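Side-chain contacts in 3-polyprenyl-4-hydroxybenzoate decarboxylase and related decarboxylases (Pelotomaculum thermopropionicum, PDB 6H6X), which is a UbiD-class decarboxylase that binds prenylated FMN with manganese and potassium and can carboxylate 2-furoic acid to 2,5-furandicarboxylic acid: residues F11-K15 / G16-R20; E47-K50 / G51-V54; H169-H172 / F173-K176; A202-R205 / L206-E210. The protein carries 8 engineered substitutions. All blocks are in the same frame, centred on the assembly; numbering follows the deposited sequence.

Contact 1. Residues F11-K15 / G16-R20; sequences FLEGK and GKLKR
Leu12 O takes two backbone N-H groups, from Lys17 N at 2.9 Å and Lys15 N at 3.2 Å, which reach it from opposite faces of its carbonyl plane. A further bond runs from Gly16 N to Glu13 O at 2.9 Å and comes from above the Glu13 carbonyl plane. Together the Lys17 and Gly16 bonds form a Schellman motif that ends helix 5-14, with Gly16 as the C-prime residue at positive phi. Beyond this turn, Glu13 meets Arg20. The glutamate chain bends at chi2 (140°) to bring its carboxylate over. Arg20 grips Glu13 side-on: Arg20 NE lies 2.8 Å from Glu13 OE2, and Arg20 NH2 lies 3.2 Å from Glu13 OE1. Both oxygens use their syn lone pairs, and the two flat groups are nearly coplanar (12° apart). Leu18 CD2 packs against the same carboxylate, while Leu18 CB meets Leu12 CB at 4.1 Å. Swapping Glu13 for an alanine would probably leave the NE side of Arg20 without its carboxylate and the guanidinium freer to turn. Arg20 NH1 also pairs with Glu47. Leu12 and Leu18 both touch Ser43 of strand 43-46, the neighbour of strand 18-21, and Leu12 also reaches Leu66 on helix 64-70.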
loop_
_atom_site.group_PDB
_atom_site.type_symbol
_atom_site.label_atom_id
_atom_site.label_comp_id
_atom_site.label_asym_id
_atom_site.label_seq_id
_atom_site.Cartn_x
_atom_site.Cartn_y
_atom_site.Cartn_z
ATOM N N PHE B 11 -14.610 17.456 19.837
ATOM C CA PHE B 11 -14.937 16.986 18.475
ATOM C C PHE B 11 -14.414 15.572 18.184
ATOM O O PHE B 11 -15.147 14.743 17.644
ATOM C CB PHE B 11 -14.380 17.974 17.461
ATOM C CG PHE B 11 -14.641 17.609 16.017
ATOM C CD1 PHE B 11 -15.838 17.964 15.395
ATOM C CD2 PHE B 11 -13.657 16.972 15.262
ATOM C CE1 PHE B 11 -16.073 17.656 14.060
ATOM C CE2 PHE B 11 -13.880 16.660 13.934
ATOM C CZ PHE B 11 -15.094 16.995 13.330
ATOM N N LEU B 12 -13.168 15.270 18.555
ATOM C CA LEU B 12 -12.633 13.916 18.312
ATOM C C LEU B 12 -13.348 12.852 19.171
ATOM O O LEU B 12 -13.616 11.746 18.689
ATOM C CB LEU B 12 -11.116 13.834 18.579
ATOM C CG LEU B 12 -10.100 14.627 17.769
ATOM C CD1 LEU B 12 -8.725 14.435 18.385
ATOM C CD2 LEU B 12 -10.080 14.159 16.342
ATOM N N GLU B 13 -13.618 13.172 20.438
ATOM C CA GLU B 13 -14.259 12.214 21.374
ATOM C C GLU B 13 -15.644 11.766 20.876
ATOM O O GLU B 13 -15.920 10.574 20.799
ATOM C CB GLU B 13 -14.362 12.797 22.791
ATOM C CG GLU B 13 -14.489 11.745 23.902
ATOM C CD GLU B 13 -13.681 12.089 25.154
ATOM O OE1 GLU B 13 -13.731 13.260 25.588
ATOM O OE2 GLU B 13 -12.990 11.199 25.712
ATOM N N GLY B 14 -16.470 12.731 20.484
ATOM C CA GLY B 14 -17.808 12.467 19.954
ATOM C C GLY B 14 -17.839 11.792 18.595
ATOM O O GLY B 14 -18.900 11.339 18.138
ATOM N N LYS B 15 -16.689 11.740 17.934
ATOM C CA LYS B 15 -16.531 10.985 16.705
ATOM C C LYS B 15 -15.865 9.610 16.955
ATOM O O LYS B 15 -15.548 8.907 16.000
ATOM C CB LYS B 15 -15.709 11.817 15.714
ATOM C CG LYS B 15 -16.045 11.590 14.251
ATOM C CD LYS B 15 -16.772 12.772 13.610
ATOM C CE LYS B 15 -16.936 12.535 12.113
ATOM N NZ LYS B 15 -17.008 13.792 11.315
ATOM N N GLY B 16 -15.669 9.227 18.219
ATOM C CA GLY B 16 -14.881 8.019 18.594
ATOM C C GLY B 16 -13.440 7.916 18.077
ATOM O O GLY B 16 -12.988 6.829 17.734
ATOM N N LYS B 17 -12.724 9.042 18.000
ATOM C CA LYS B 17 -11.332 9.094 17.500
ATOM C C LYS B 17 -10.364 9.649 18.544
ATOM O O LYS B 17 -9.252 10.055 18.233
ATOM C CB LYS B 17 -11.285 9.910 16.208
ATOM C CG LYS B 17 -12.253 9.395 15.150
ATOM C CD LYS B 17 -11.588 9.210 13.800
ATOM C CE LYS B 17 -12.408 8.303 12.905
ATOM N NZ LYS B 17 -11.833 8.248 11.534
ATOM N N LEU B 18 -10.800 9.653 19.795
ATOM C CA LEU B 18 -9.951 9.922 20.923
ATOM C C LEU B 18 -10.178 8.783 21.891
ATOM O O LEU B 18 -11.304 8.558 22.306
ATOM C CB LEU B 18 -10.345 11.236 21.599
ATOM C CG LEU B 18 -9.523 11.644 22.843
ATOM C CD1 LEU B 18 -8.121 12.098 22.465
ATOM C CD2 LEU B 18 -10.215 12.742 23.623
ATOM N N LYS B 19 -9.108 8.115 22.281
ATOM C CA LYS B 19 -9.174 7.089 23.293
ATOM C C LYS B 19 -8.268 7.534 24.391
ATOM O O LYS B 19 -7.230 8.126 24.156
ATOM C CB LYS B 19 -8.787 5.691 22.739
ATOM C CG LYS B 19 -9.620 5.284 21.507
ATOM C CD LYS B 19 -10.278 3.899 21.533
ATOM C CE LYS B 19 -9.368 2.783 21.010
ATOM N NZ LYS B 19 -9.078 2.770 19.532
ATOM N N ARG B 20 -8.679 7.266 25.620
ATOM C CA ARG B 20 -7.908 7.605 26.777
ATOM C C ARG B 20 -7.141 6.394 27.239
ATOM O O ARG B 20 -7.566 5.256 27.041
ATOM C CB ARG B 20 -8.867 8.093 27.863
ATOM C CG ARG B 20 -9.750 9.245 27.365
ATOM C CD ARG B 20 -10.882 9.491 28.333
ATOM N NE ARG B 20 -11.543 10.762 28.027
ATOM C CZ ARG B 20 -11.229 11.933 28.578
ATOM N NH1 ARG B 20 -10.250 12.062 29.491
ATOM N NH2 ARG B 20 -11.896 12.997 28.189
#

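Contact 2. Residues E47-K50 / G51-V54; sequences ERVK and GYAV
Val49 turns CG1 anti to its own backbone N (chi1 176°), and Tyr52 keeps CG anti to its carbonyl carbon (chi1 -62°). These two settings bring the valine methyl and the phenol ring together on one flank of a tight turn. Val49 CG1 lies 4.0 Å from Tyr52 CD2. It approaches the ring obliquely, and the two side chains are likewise inclined to each other. The same ring carbon, Tyr52 CD2, sits 3.4 Å from Lys50 O, so the backbone of the turn also packs against the ring. The other valine methyl, Val49 CG2, faces Val54 O at 4.2 Å, a loose approach. The chain here makes a type II beta turn from Val49 to Tyr52. It is part of the link between strands 43-46 and 56-58, which run antiparallel. The turn is closed by a weak bond from Tyr52 N to Val49 O, 3.0 Å long and bent to 135° at the hydrogen. Gly51 takes the third position with positive phi, where a CB would clash with Lys50 O. Lys50 CB and CG lie beside Gly51 N, CB at 3.5 Å, before the chain bends at its last two torsions. Lys50 also touches Glu24 and Asp26. Its backbone and that of Arg48 are hydrogen-bonded to Val25. Val49, the buried member, rests on Pro27. At the far end of the Tyr52 ring, OH is hydrogen-bonded to Leu114 O, which ties the ring to helix 113-116.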
loop_
_atom_site.group_PDB
_atom_site.type_symbol
_atom_site.label_atom_id
_atom_site.label_comp_id
_atom_site.label_asym_id
_atom_site.label_seq_id
_atom_site.Cartn_x
_atom_site.Cartn_y
_atom_site.Cartn_z
ATOM N N GLU B 47 -3.700 9.830 30.451
ATOM C CA GLU B 47 -4.193 10.439 31.702
ATOM C C GLU B 47 -3.273 10.306 32.882
ATOM O O GLU B 47 -3.417 11.066 33.828
ATOM C CB GLU B 47 -5.577 9.921 32.086
ATOM C CG GLU B 47 -6.635 10.148 31.018
ATOM C CD GLU B 47 -8.072 10.099 31.544
ATOM O OE1 GLU B 47 -8.527 9.020 31.992
ATOM O OE2 GLU B 47 -8.778 11.146 31.443
ATOM N N ARG B 48 -2.304 9.399 32.826
ATOM C CA ARG B 48 -1.337 9.233 33.903
ATOM C C ARG B 48 0.040 9.006 33.338
ATOM O O ARG B 48 0.330 7.934 32.793
ATOM C CB ARG B 48 -1.733 8.055 34.811
ATOM N N VAL B 49 0.892 10.009 33.485
ATOM C CA VAL B 49 2.244 9.949 33.014
ATOM C C VAL B 49 3.137 9.966 34.227
ATOM O O VAL B 49 3.054 10.853 35.063
ATOM C CB VAL B 49 2.566 11.120 32.046
ATOM C CG1 VAL B 49 4.027 11.103 31.645
ATOM C CG2 VAL B 49 1.653 11.042 30.823
ATOM N N LYS B 50 4.005 8.971 34.296
ATOM C CA LYS B 50 4.800 8.727 35.474
ATOM C C LYS B 50 5.591 9.983 35.804
ATOM O O LYS B 50 6.423 10.429 35.007
ATOM C CB LYS B 50 5.736 7.542 35.247
ATOM C CG LYS B 50 6.524 7.133 36.493
ATOM C CD LYS B 50 7.242 5.792 36.350
ATOM C CE LYS B 50 8.509 5.846 35.499
ATOM N NZ LYS B 50 9.563 6.743 36.052
ATOM N N GLY B 51 5.304 10.538 36.980
ATOM C CA GLY B 51 6.039 11.683 37.517
ATOM C C GLY B 51 5.314 13.013 37.401
ATOM O O GLY B 51 5.891 14.044 37.770
ATOM N N TYR B 52 4.073 13.001 36.897
ATOM C CA TYR B 52 3.383 14.240 36.499
ATOM C C TYR B 52 1.870 14.191 36.722
ATOM O O TYR B 52 1.251 13.150 36.536
ATOM C CB TYR B 52 3.616 14.506 34.995
ATOM C CG TYR B 52 5.065 14.721 34.615
ATOM C CD1 TYR B 52 5.663 15.976 34.751
ATOM C CD2 TYR B 52 5.845 13.670 34.145
ATOM C CE1 TYR B 52 6.988 16.180 34.413
ATOM C CE2 TYR B 52 7.162 13.870 33.808
ATOM C CZ TYR B 52 7.725 15.123 33.928
ATOM O OH TYR B 52 9.043 15.313 33.596
ATOM N N ALA B 53 1.268 15.323 37.093
ATOM C CA ALA B 53 -0.199 15.455 37.068
ATOM C C ALA B 53 -0.708 15.805 35.657
ATOM O O ALA B 53 -1.882 15.592 35.338
ATOM C CB ALA B 53 -0.656 16.512 38.068
ATOM N N VAL B 54 0.177 16.321 34.810
ATOM C CA VAL B 54 -0.236 16.789 33.468
ATOM C C VAL B 54 -0.386 15.613 32.479
ATOM O O VAL B 54 0.561 14.872 32.289
ATOM C CB VAL B 54 0.804 17.812 32.951
ATOM C CG1 VAL B 54 0.531 18.199 31.486
ATOM C CG2 VAL B 54 0.841 19.033 33.880
#

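Contact 3. Residues H169-H172 / F173-K176; sequences HLWH and FFGK. With MN (manganese (II) ion), chain H; 4LU (1-deoxy-5-O-phosphono-1-(3,3,4,5-tetramethyl-9,11-dioxo-2,3,8,9,10,11-hexahydro-7H-quinolino[1,8-fg]pteridin-12-ium-7-y l)-D-ribitol), chain I.
Phe173 N donates to His169 O at 3.0 Å, in the carbonyl plane and nearly straight (164°). It is the first of four successive helical bonds in the opening turns of helix 169-179. The tight side holds His169, Leu170 and Phe173. Phe173 CB lies 3.4 Å from Leu170 O, and its ring slants past His169 O. Leu170 and Phe173 both pack on Leu184 of strand 184-190. Leu170 also touches His151, a cofactor-binding residue. His169 CG stands anti to its carbonyl carbon (chi1 -59°), which carries the imidazole out to the manganese. His169 ND1 binds the manganese at 2.4 Å. The cofactor phosphate oxygen O1P lies over one face of this ring, toward its rim. The other side is looser. On exposed Trp171, CZ3 meets the ring edge of Phe174 at CD2, 4.2 Å away. Lys176 CD lies off-centre over the His172 ring, 4.2 Å from its centroid, in a CH-pi contact. The lysine NZ goes on to a salt bridge with Asp140. A serine in place of Lys176 is likely to remove the CH-pi cover from the His172 ring and leave Asp140 without this cation. His172 ND1 is buried here without a polar partner. At the helix start, His169 N donates to phosphate O3P at 3.0 Å, while phosphate O2P joins the manganese at 2.2 Å. The phosphate is thus held by a helix N-terminus and a metal at once, both of which would favour its negative charge.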
loop_
_atom_site.group_PDB
_atom_site.type_symbol
_atom_site.label_atom_id
_atom_site.label_comp_id
_atom_site.label_asym_id
_atom_site.label_seq_id
_atom_site.Cartn_x
_atom_site.Cartn_y
_atom_site.Cartn_z
ATOM N N HIS B 169 12.727 31.650 7.660
ATOM C CA HIS B 169 12.438 32.973 8.215
ATOM C C HIS B 169 12.983 33.240 9.616
ATOM O O HIS B 169 13.523 34.309 9.859
ATOM C CB HIS B 169 10.945 33.290 8.129
ATOM C CG HIS B 169 10.430 33.273 6.724
ATOM N ND1 HIS B 169 9.105 33.094 6.415
ATOM C CD2 HIS B 169 11.082 33.383 5.536
ATOM C CE1 HIS B 169 8.955 33.103 5.103
ATOM N NE2 HIS B 169 10.139 33.284 4.543
ATOM N N LEU B 170 12.839 32.313 10.551
ATOM C CA LEU B 170 13.350 32.538 11.879
ATOM C C LEU B 170 14.868 32.769 11.859
ATOM O O LEU B 170 15.389 33.596 12.585
ATOM C CB LEU B 170 13.026 31.342 12.752
ATOM C CG LEU B 170 13.493 31.501 14.198
ATOM C CD1 LEU B 170 12.853 32.734 14.846
ATOM C CD2 LEU B 170 13.187 30.241 14.987
ATOM N N TRP B 171 15.574 32.002 11.039
ATOM C CA TRP B 171 17.017 32.191 10.841
ATOM C C TRP B 171 17.369 33.614 10.371
ATOM O O TRP B 171 18.297 34.239 10.888
ATOM C CB TRP B 171 17.518 31.169 9.827
ATOM C CG TRP B 171 18.984 31.219 9.595
ATOM C CD1 TRP B 171 19.621 31.675 8.473
ATOM C CD2 TRP B 171 20.008 30.800 10.504
ATOM N NE1 TRP B 171 20.973 31.570 8.635
ATOM C CE2 TRP B 171 21.250 31.028 9.862
ATOM C CE3 TRP B 171 20.000 30.245 11.799
ATOM C CZ2 TRP B 171 22.496 30.711 10.464
ATOM C CZ3 TRP B 171 21.249 29.938 12.412
ATOM C CH2 TRP B 171 22.476 30.173 11.732
ATOM N N HIS B 172 16.609 34.110 9.399
ATOM C CA HIS B 172 16.757 35.472 8.938
ATOM C C HIS B 172 16.604 36.445 10.104
ATOM O O HIS B 172 17.458 37.312 10.287
ATOM C CB HIS B 172 15.764 35.785 7.828
ATOM C CG HIS B 172 16.098 37.030 7.066
ATOM N ND1 HIS B 172 15.332 38.183 7.136
ATOM C CD2 HIS B 172 17.140 37.317 6.246
ATOM C CE1 HIS B 172 15.876 39.111 6.369
ATOM N NE2 HIS B 172 16.986 38.621 5.841
ATOM N N PHE B 173 15.558 36.275 10.920
ATOM C CA PHE B 173 15.357 37.144 12.085
ATOM C C PHE B 173 16.494 37.038 13.074
ATOM O O PHE B 173 16.910 38.047 13.626
ATOM C CB PHE B 173 14.102 36.782 12.873
ATOM C CG PHE B 173 12.804 37.066 12.181
ATOM C CD1 PHE B 173 12.731 37.482 10.853
ATOM C CD2 PHE B 173 11.633 36.853 12.877
ATOM C CE1 PHE B 173 11.513 37.695 10.238
ATOM C CE2 PHE B 173 10.404 37.081 12.282
ATOM C CZ PHE B 173 10.338 37.495 10.956
ATOM N N PHE B 174 16.919 35.816 13.363
ATOM C CA PHE B 174 17.922 35.577 14.385
ATOM C C PHE B 174 19.259 36.159 13.906
ATOM O O PHE B 174 19.975 36.770 14.689
ATOM C CB PHE B 174 18.048 34.084 14.639
ATOM C CG PHE B 174 19.093 33.717 15.639
ATOM C CD1 PHE B 174 19.100 34.293 16.900
ATOM C CD2 PHE B 174 20.081 32.803 15.321
ATOM C CE1 PHE B 174 20.074 33.958 17.834
ATOM C CE2 PHE B 174 21.061 32.459 16.259
ATOM C CZ PHE B 174 21.042 33.028 17.524
ATOM N N GLY B 175 19.568 35.976 12.619
ATOM C CA GLY B 175 20.733 36.585 11.965
ATOM C C GLY B 175 20.848 38.059 12.281
ATOM O O GLY B 175 21.905 38.513 12.715
ATOM N N LYS B 176 19.734 38.778 12.116
ATOM C CA LYS B 176 19.679 40.219 12.359
ATOM C C LYS B 176 19.856 40.572 13.823
ATOM O O LYS B 176 20.511 41.564 14.126
ATOM C CB LYS B 176 18.386 40.851 11.798
ATOM C CG LYS B 176 18.384 40.955 10.278
ATOM C CD LYS B 176 16.989 40.864 9.643
ATOM C CE LYS B 176 16.428 42.195 9.130
ATOM N NZ LYS B 176 15.361 41.983 8.099
HETATM MN MN MN H . 7.071 32.548 7.531
HETATM C C9 4LU I . 7.749 21.124 11.356
HETATM C C8 4LU I . 6.885 20.246 12.077
HETATM C C7 4LU I . 7.349 19.387 13.078
HETATM C C10 4LU I . 11.331 22.269 11.331
HETATM C C6 4LU I . 8.852 19.222 13.222
HETATM N N3 4LU I . 13.684 23.108 12.575
HETATM C C2 4LU I . 13.195 23.791 11.491
HETATM C C13 4LU I . 8.963 17.146 14.983
HETATM C C5 4LU I . 9.573 18.347 14.288
HETATM C C1 4LU I . 11.716 19.113 13.351
HETATM O O2 4LU I . 13.816 24.814 11.063
HETATM N N1 4LU I . 12.036 23.384 10.892
HETATM C C4 4LU I . 13.065 22.003 13.087
HETATM O O4 4LU I . 13.537 21.415 14.094
HETATM C C4A 4LU I . 11.797 21.519 12.436
HETATM N N5 4LU I . 11.057 20.392 12.926
HETATM C C3 4LU I . 11.060 18.431 14.309
HETATM C C12 4LU I . 9.441 19.297 15.514
HETATM C C5A 4LU I . 9.683 20.252 12.591
HETATM C C7M 4LU I . 6.386 18.458 13.814
HETATM C C8M 4LU I . 5.426 20.363 11.725
HETATM C C9A 4LU I . 9.149 21.149 11.528
HETATM N N10 4LU I . 10.108 21.879 10.726
HETATM C "C1'" 4LU I . 9.691 22.641 9.550
HETATM C "C2'" 4LU I . 9.239 24.103 9.770
HETATM O "O2'" 4LU I . 8.372 24.273 10.896
HETATM C "C3'" 4LU I . 8.469 24.538 8.533
HETATM O "O3'" 4LU I . 9.230 24.222 7.364
HETATM C "C4'" 4LU I . 8.082 26.019 8.585
HETATM O "O4'" 4LU I . 6.989 26.381 7.688
HETATM C "C5'" 4LU I . 9.208 26.998 8.296
HETATM O "O5'" 4LU I . 8.505 28.252 8.424
HETATM P P 4LU I . 9.063 29.653 7.817
HETATM O O2P 4LU I . 8.152 30.770 8.358
HETATM O O3P 4LU I . 10.497 29.819 8.397
HETATM O O1P 4LU I . 8.945 29.481 6.301
HETATM O O HOH W 1 6.630 31.018 5.744
#

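Contact 4. Residues A202-R205 / L206-E210; sequences ATTR and LGVDE. With K (potassium ion), chain G; MN (manganese (II) ion), chain H.
Ala202 and Glu210 meet through metal coordination. Ala202 O binds the potassium ion at 3.0 Å, and Glu210 OE2 binds it at 2.6 Å. The same Glu210 OE2 binds manganese at 2.3 Å, so one carboxylate oxygen bridges the two ions. The glutamate chain leaves with CG anti to its carbonyl carbon (chi1 -68°) and bends sharply at chi2 (95°), which turns OE2 to the metals. OE1 lies farther from manganese and is hydrogen-bonded elsewhere. Val148 O and Ser200 O also bind potassium, while Asn147 and His169 share the manganese. Water-mediated bonds come next. The water on manganese, 2.4 Å from the ion, donates to Ala202 O at 2.8 Å and accepts from Thr204 N at 3.2 Å. It ties the backbone of 202-205 to the ion that Glu210 holds. Apolar packing is slighter. Ala202 CB faces Glu210 CG at 4.4 Å. Thr204 and Val208 face each other, but they are modelled too close for the details to be trusted. Leu206 turns outward from the loop and packs on helix 169-179. The last kind is a helix cap. Asp209 is the N-cap of helix 210-217, its OD1 accepting from Leu211 N, and its OD2 forms a salt bridge with Arg146. The cap lies directly before the metal ligand Glu210 in the chain. With two cations on a single oxygen, OE2 is likely to be strongly polarised, and the manganese and potassium sites are coupled through it.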
loop_
_atom_site.group_PDB
_atom_site.type_symbol
_atom_site.label_atom_id
_atom_site.label_comp_id
_atom_site.label_asym_id
_atom_site.label_seq_id
_atom_site.Cartn_x
_atom_site.Cartn_y
_atom_site.Cartn_z
ATOM N N ALA B 202 2.728 26.987 6.551
ATOM C CA ALA B 202 2.715 27.756 5.275
ATOM C C ALA B 202 4.113 28.279 4.913
ATOM O O ALA B 202 4.853 28.855 5.759
ATOM C CB ALA B 202 1.736 28.913 5.323
ATOM N N THR B 203 4.460 28.039 3.658
ATOM C CA THR B 203 5.701 28.499 3.068
ATOM C C THR B 203 5.291 29.711 2.250
ATOM O O THR B 203 4.527 29.591 1.288
ATOM C CB THR B 203 6.334 27.407 2.173
ATOM O OG1 THR B 203 6.383 26.156 2.881
ATOM C CG2 THR B 203 7.752 27.816 1.720
ATOM N N THR B 204 5.758 30.876 2.673
ATOM C CA THR B 204 5.354 32.136 2.068
ATOM C C THR B 204 6.575 32.992 1.812
ATOM O O THR B 204 7.703 32.650 2.233
ATOM C CB THR B 204 4.395 32.933 2.978
ATOM O OG1 THR B 204 5.150 33.618 4.007
ATOM C CG2 THR B 204 3.305 32.021 3.602
ATOM N N ARG B 205 6.340 34.111 1.134
ATOM C CA ARG B 205 7.386 35.114 0.950
ATOM C C ARG B 205 7.609 35.776 2.316
ATOM O O ARG B 205 6.825 35.590 3.251
ATOM C CB ARG B 205 7.054 36.109 -0.183
ATOM C CG ARG B 205 6.513 37.470 0.266
ATOM C CD ARG B 205 5.305 37.911 -0.541
ATOM N NE ARG B 205 4.493 38.808 0.284
ATOM C CZ ARG B 205 3.170 38.952 0.225
ATOM N NH1 ARG B 205 2.421 38.267 -0.649
ATOM N NH2 ARG B 205 2.581 39.819 1.057
ATOM N N LEU B 206 8.669 36.569 2.409
ATOM C CA LEU B 206 9.309 36.875 3.693
ATOM C C LEU B 206 8.450 37.557 4.791
ATOM O O LEU B 206 8.770 37.421 5.979
ATOM C CB LEU B 206 10.600 37.664 3.434
ATOM C CG LEU B 206 11.557 37.943 4.593
ATOM C CD1 LEU B 206 11.866 36.687 5.394
ATOM C CD2 LEU B 206 12.838 38.564 4.049
ATOM N N GLY B 207 7.374 38.260 4.427
ATOM C CA GLY B 207 6.578 39.010 5.421
ATOM C C GLY B 207 5.077 38.747 5.579
ATOM O O GLY B 207 4.297 39.707 5.690
ATOM N N VAL B 208 4.641 37.487 5.609
ATOM C CA VAL B 208 3.227 37.211 5.920
ATOM C C VAL B 208 3.118 36.389 7.198
ATOM O O VAL B 208 3.793 35.369 7.392
ATOM C CB VAL B 208 2.395 36.643 4.737
ATOM C CG1 VAL B 208 3.047 35.454 4.119
ATOM C CG2 VAL B 208 0.983 36.272 5.169
ATOM N N ASP B 209 2.241 36.878 8.062
ATOM C CA ASP B 209 2.134 36.431 9.430
ATOM C C ASP B 209 1.270 35.171 9.425
ATOM O O ASP B 209 0.073 35.191 9.092
ATOM C CB ASP B 209 1.528 37.571 10.265
ATOM C CG ASP B 209 1.217 37.177 11.694
ATOM O OD1 ASP B 209 1.515 36.044 12.115
ATOM O OD2 ASP B 209 0.658 38.034 12.407
ATOM N N GLU B 210 1.887 34.049 9.788
ATOM C CA GLU B 210 1.115 32.806 9.847
ATOM C C GLU B 210 -0.015 32.803 10.855
ATOM O O GLU B 210 -0.966 32.050 10.678
ATOM C CB GLU B 210 2.015 31.606 10.043
ATOM C CG GLU B 210 2.876 31.380 8.816
ATOM C CD GLU B 210 4.249 32.018 8.913
ATOM O OE1 GLU B 210 4.482 32.997 9.687
ATOM O OE2 GLU B 210 5.115 31.476 8.206
HETATM K K K G . 6.014 29.033 8.561
HETATM MN MN MN H . 7.071 32.548 7.531
HETATM O O HOH W 1 6.630 31.018 5.744
#

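Contacts 1 and 2 belong to the N-terminal domain, far from the flavin; contact 1 is partly buried, and contact 2 is a surface turn. They are joined by the salt bridge between Arg20 NH1 and Glu47 OE2. Both flank strand 43-46, one on a neighbouring strand and the other just after it. Their chemistry is helix ending, turn formation and ion pairing. Contacts 3 and 4 lie in the Rift-related domain, partly buried, with centres about 13 Å apart. They share the manganese and one water, and His169 packs against the loop 202-210 at Thr204 and Leu206. Metal and phosphate binding enter there, beside ordinary helix bonds and packing. Contact 3 supplies a helix start, contact 4 a loop leading into a helix.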